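Local structure of hypothetical protein RBSTP0775 (Geobacillus stearothermophilus, 1RZ3) at residues K35-L46 / D126-F134. The protein is of unknown function but probably acts as an ATP-dependent kinase of the phosphoribulokinase and uridine kinase family. Numbering follows the deposited sequence.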
loop_
_atom_site.group_PDB
_atom_site.type_symbol
_atom_site.label_atom_id
_atom_site.label_comp_id
_atom_site.label_asym_id
_atom_site.label_seq_id
_atom_site.Cartn_x
_atom_site.Cartn_y
_atom_site.Cartn_z
ATOM N N LYS A 35 -1.676 -0.276 -9.155
ATOM C CA LYS A 35 -1.703 -1.013 -7.892
ATOM C C LYS A 35 -3.110 -1.229 -7.361
ATOM O O LYS A 35 -3.464 -2.328 -6.940
ATOM C CB LYS A 35 -0.925 -0.271 -6.808
ATOM C CG LYS A 35 0.510 0.032 -7.123
ATOM C CD LYS A 35 1.147 0.732 -5.934
ATOM C CE LYS A 35 0.396 2.000 -5.555
ATOM N NZ LYS A 35 0.412 2.996 -6.656
ATOM N N THR A 36 -3.899 -0.161 -7.355
ATOM C CA THR A 36 -5.255 -0.228 -6.838
ATOM C C THR A 36 -6.100 -1.217 -7.620
ATOM O O THR A 36 -6.844 -2.006 -7.036
ATOM C CB THR A 36 -5.919 1.163 -6.857
ATOM O OG1 THR A 36 -5.198 2.041 -5.982
ATOM C CG2 THR A 36 -7.358 1.076 -6.390
ATOM N N THR A 37 -5.979 -1.183 -8.941
ATOM C CA THR A 37 -6.740 -2.092 -9.782
ATOM C C THR A 37 -6.269 -3.521 -9.557
ATOM O O THR A 37 -7.081 -4.437 -9.443
ATOM C CB THR A 37 -6.575 -1.752 -11.280
ATOM O OG1 THR A 37 -7.024 -0.413 -11.521
ATOM C CG2 THR A 37 -7.392 -2.714 -12.136
ATOM N N LEU A 38 -4.954 -3.710 -9.497
ATOM C CA LEU A 38 -4.407 -5.045 -9.290
ATOM C C LEU A 38 -4.879 -5.604 -7.961
ATOM O O LEU A 38 -5.303 -6.757 -7.881
ATOM C CB LEU A 38 -2.880 -5.021 -9.316
ATOM C CG LEU A 38 -2.235 -6.380 -9.017
ATOM C CD1 LEU A 38 -2.660 -7.395 -10.070
ATOM C CD2 LEU A 38 -0.727 -6.240 -8.996
ATOM N N ALA A 39 -4.804 -4.782 -6.919
ATOM C CA ALA A 39 -5.225 -5.204 -5.589
ATOM C C ALA A 39 -6.672 -5.683 -5.582
ATOM O O ALA A 39 -6.971 -6.763 -5.075
ATOM C CB ALA A 39 -5.054 -4.061 -4.600
ATOM N N ASN A 40 -7.570 -4.883 -6.149
ATOM C CA ASN A 40 -8.979 -5.246 -6.173
ATOM C C ASN A 40 -9.262 -6.517 -6.963
ATOM O O ASN A 40 -10.014 -7.379 -6.510
ATOM C CB ASN A 40 -9.818 -4.088 -6.717
ATOM C CG ASN A 40 -9.741 -2.851 -5.836
ATOM O OD1 ASN A 40 -9.605 -2.951 -4.615
ATOM N ND2 ASN A 40 -9.838 -1.680 -6.450
ATOM N N GLN A 41 -8.659 -6.643 -8.139
ATOM C CA GLN A 41 -8.876 -7.831 -8.952
ATOM C C GLN A 41 -8.284 -9.068 -8.286
ATOM O O GLN A 41 -8.880 -10.146 -8.313
ATOM C CB GLN A 41 -8.264 -7.649 -10.340
ATOM C CG GLN A 41 -8.943 -6.567 -11.161
ATOM C CD GLN A 41 -8.516 -6.590 -12.612
ATOM O OE1 GLN A 41 -7.342 -6.398 -12.931
ATOM N NE2 GLN A 41 -9.470 -6.827 -13.503
ATOM N N LEU A 42 -7.110 -8.909 -7.686
ATOM C CA LEU A 42 -6.454 -10.023 -7.017
ATOM C C LEU A 42 -7.276 -10.500 -5.817
ATOM O O LEU A 42 -7.497 -11.698 -5.644
ATOM C CB LEU A 42 -5.052 -9.611 -6.559
ATOM C CG LEU A 42 -4.178 -10.732 -5.997
ATOM C CD1 LEU A 42 -4.013 -11.830 -7.047
ATOM C CD2 LEU A 42 -2.820 -10.166 -5.601
ATOM N N SER A 43 -7.736 -9.563 -4.994
ATOM C CA SER A 43 -8.527 -9.917 -3.823
ATOM C C SER A 43 -9.811 -10.626 -4.248
ATOM O O SER A 43 -10.263 -11.563 -3.589
ATOM C CB SER A 43 -8.861 -8.667 -3.000
ATOM O OG SER A 43 -9.628 -7.748 -3.757
ATOM N N GLN A 44 -10.395 -10.173 -5.352
ATOM C CA GLN A 44 -11.618 -10.774 -5.867
ATOM C C GLN A 44 -11.371 -12.234 -6.252
ATOM O O GLN A 44 -12.130 -13.126 -5.882
ATOM C CB GLN A 44 -12.111 -9.989 -7.087
ATOM C CG GLN A 44 -13.465 -10.433 -7.613
ATOM C CD GLN A 44 -14.539 -10.409 -6.542
ATOM O OE1 GLN A 44 -14.504 -11.196 -5.594
ATOM N NE2 GLN A 44 -15.498 -9.499 -6.682
ATOM N N THR A 45 -10.304 -12.465 -7.004
ATOM C CA THR A 45 -9.948 -13.813 -7.436
ATOM C C THR A 45 -9.683 -14.729 -6.236
ATOM O O THR A 45 -10.079 -15.900 -6.229
ATOM C CB THR A 45 -8.704 -13.771 -8.337
ATOM O OG1 THR A 45 -8.922 -12.834 -9.401
ATOM C CG2 THR A 45 -8.424 -15.140 -8.930
ATOM N N LEU A 46 -9.017 -14.191 -5.217
ATOM C CA LEU A 46 -8.717 -14.970 -4.019
ATOM C C LEU A 46 -9.994 -15.382 -3.296
ATOM O O LEU A 46 -10.125 -16.524 -2.841
ATOM C CB LEU A 46 -7.805 -14.163 -3.079
ATOM C CG LEU A 46 -6.347 -14.032 -3.549
ATOM C CD1 LEU A 46 -5.625 -12.975 -2.735
ATOM C CD2 LEU A 46 -5.644 -15.381 -3.418
ATOM N N ASP A 126 -8.378 -14.361 6.257
ATOM C CA ASP A 126 -7.287 -15.302 6.021
ATOM C C ASP A 126 -6.069 -14.488 5.590
ATOM O O ASP A 126 -4.923 -14.825 5.914
ATOM C CB ASP A 126 -7.643 -16.285 4.909
ATOM C CG ASP A 126 -8.809 -17.174 5.273
ATOM O OD1 ASP A 126 -8.731 -17.859 6.316
ATOM O OD2 ASP A 126 -9.800 -17.189 4.515
HETATM N N MSE A 127 -6.333 -13.409 4.857
HETATM C CA MSE A 127 -5.270 -12.544 4.365
HETATM C C MSE A 127 -5.672 -11.082 4.435
HETATM O O MSE A 127 -6.845 -10.741 4.302
HETATM C CB MSE A 127 -4.942 -12.871 2.902
HETATM C CG MSE A 127 -4.697 -14.337 2.603
HETATM SE SE MSE A 127 -4.045 -14.611 0.778
HETATM C CE MSE A 127 -3.664 -16.508 0.892
ATOM N N ILE A 128 -4.679 -10.222 4.639
ATOM C CA ILE A 128 -4.893 -8.787 4.688
ATOM C C ILE A 128 -4.063 -8.251 3.534
ATOM O O ILE A 128 -2.867 -8.539 3.441
ATOM C CB ILE A 128 -4.356 -8.161 6.000
ATOM C CG1 ILE A 128 -5.006 -8.835 7.215
ATOM C CG2 ILE A 128 -4.613 -6.647 5.992
ATOM C CD1 ILE A 128 -6.510 -8.798 7.205
HETATM N N MSE A 129 -4.685 -7.490 2.645
HETATM C CA MSE A 129 -3.956 -6.944 1.510
HETATM C C MSE A 129 -3.882 -5.429 1.585
HETATM O O MSE A 129 -4.897 -4.751 1.739
HETATM C CB MSE A 129 -4.614 -7.362 0.200
HETATM C CG MSE A 129 -3.791 -6.987 -1.012
HETATM SE SE MSE A 129 -4.673 -7.511 -2.621
HETATM C CE MSE A 129 -4.384 -9.419 -2.517
ATOM N N ILE A 130 -2.666 -4.908 1.477
ATOM C CA ILE A 130 -2.423 -3.475 1.544
ATOM C C ILE A 130 -1.726 -3.013 0.268
ATOM O O ILE A 130 -0.705 -3.579 -0.125
ATOM C CB ILE A 130 -1.527 -3.141 2.761
ATOM C CG1 ILE A 130 -2.191 -3.669 4.039
ATOM C CG2 ILE A 130 -1.285 -1.638 2.847
ATOM C CD1 ILE A 130 -1.348 -3.527 5.283
ATOM N N GLU A 131 -2.286 -1.996 -0.387
ATOM C CA GLU A 131 -1.685 -1.466 -1.604
ATOM C C GLU A 131 -1.433 0.025 -1.442
ATOM O O GLU A 131 -2.234 0.733 -0.833
ATOM C CB GLU A 131 -2.595 -1.717 -2.819
ATOM C CG GLU A 131 -3.950 -1.015 -2.786
ATOM C CD GLU A 131 -3.929 0.368 -3.422
ATOM O OE1 GLU A 131 -2.846 0.821 -3.855
ATOM O OE2 GLU A 131 -5.005 1.001 -3.489
ATOM N N GLY A 132 -0.308 0.493 -1.973
ATOM C CA GLY A 132 0.014 1.906 -1.877
ATOM C C GLY A 132 1.433 2.196 -2.304
ATOM O O GLY A 132 2.188 1.285 -2.636
ATOM N N VAL A 133 1.803 3.470 -2.306
ATOM C CA VAL A 133 3.156 3.848 -2.680
ATOM C C VAL A 133 4.041 3.855 -1.437
ATOM O O VAL A 133 3.556 4.066 -0.320
ATOM C CB VAL A 133 3.182 5.250 -3.338
ATOM C CG1 VAL A 133 2.663 6.290 -2.368
ATOM C CG2 VAL A 133 4.590 5.589 -3.786
ATOM N N PHE A 134 5.331 3.601 -1.641
ATOM C CA PHE A 134 6.323 3.590 -0.572
ATOM C C PHE A 134 5.960 2.632 0.565
ATOM O O PHE A 134 6.160 2.962 1.730
ATOM C CB PHE A 134 6.495 5.003 0.016
ATOM C CG PHE A 134 6.581 6.102 -1.016
ATOM C CD1 PHE A 134 7.453 6.002 -2.097
ATOM C CD2 PHE A 134 5.805 7.256 -0.886
ATOM C CE1 PHE A 134 7.559 7.035 -3.036
ATOM C CE2 PHE A 134 5.901 8.302 -1.820
ATOM C CZ PHE A 134 6.781 8.188 -2.897
#
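Glu131 reaches from strand 127-132 to the first turn of helix 35-48 and meets Thr36 there. Thr36 OG1 donates a hydrogen bond of 2.7 Å to Glu131 OE2. The hydroxyl comes from above the carboxylate, 43° out of its plane. Glu131 CG sits between its backbone N and carbonyl carbon (chi1 64°), and the chain bends again at chi2, which turns the carboxylate toward the helix start. His57, on the neighbouring strand 53-57, also hydrogen-bonds OE2, and two partners thus grip this buried oxygen. Ala39 CB packs against the aliphatic part of the same side chain, 3.7 Å from Glu131 CG. With an alanine here in place of Glu131, the Thr36 hydroxyl and His57 are likely to lose their shared acceptor, and a gap would probably open beside Ala39 CB.

Lys35 runs past the strand end, with its CE 3.4 Å from Gly132 C. Its NZ hydrogen-bonds Leu30 O. Lys35 NZ lies 4.8 Å from Glu131 OE1, too far for a salt bridge, though the opposite charges may still attract.

Further along the helix the contact is mostly apolar. Met127 and Met129 are both selenomethionines. Met129 SE lies 4.0 Å from Ala39 CB. A bend at chi3 carries Met129 CE to Leu42, 3.5 Å from Leu42 CD2, and the two side chains cross at about a right angle. Leu46 CD1 touches both Met129 CE and Met127 SE, at 4.2 Å from the latter.

Helix and strand run nearly antiparallel (164°), the axes of the two segments 8.0 Å apart at closest. Lys35 and Thr36 fit a Walker A pattern, consistent with the P-loop kinase fold, in which the helix after the P-loop packs on the central parallel sheet.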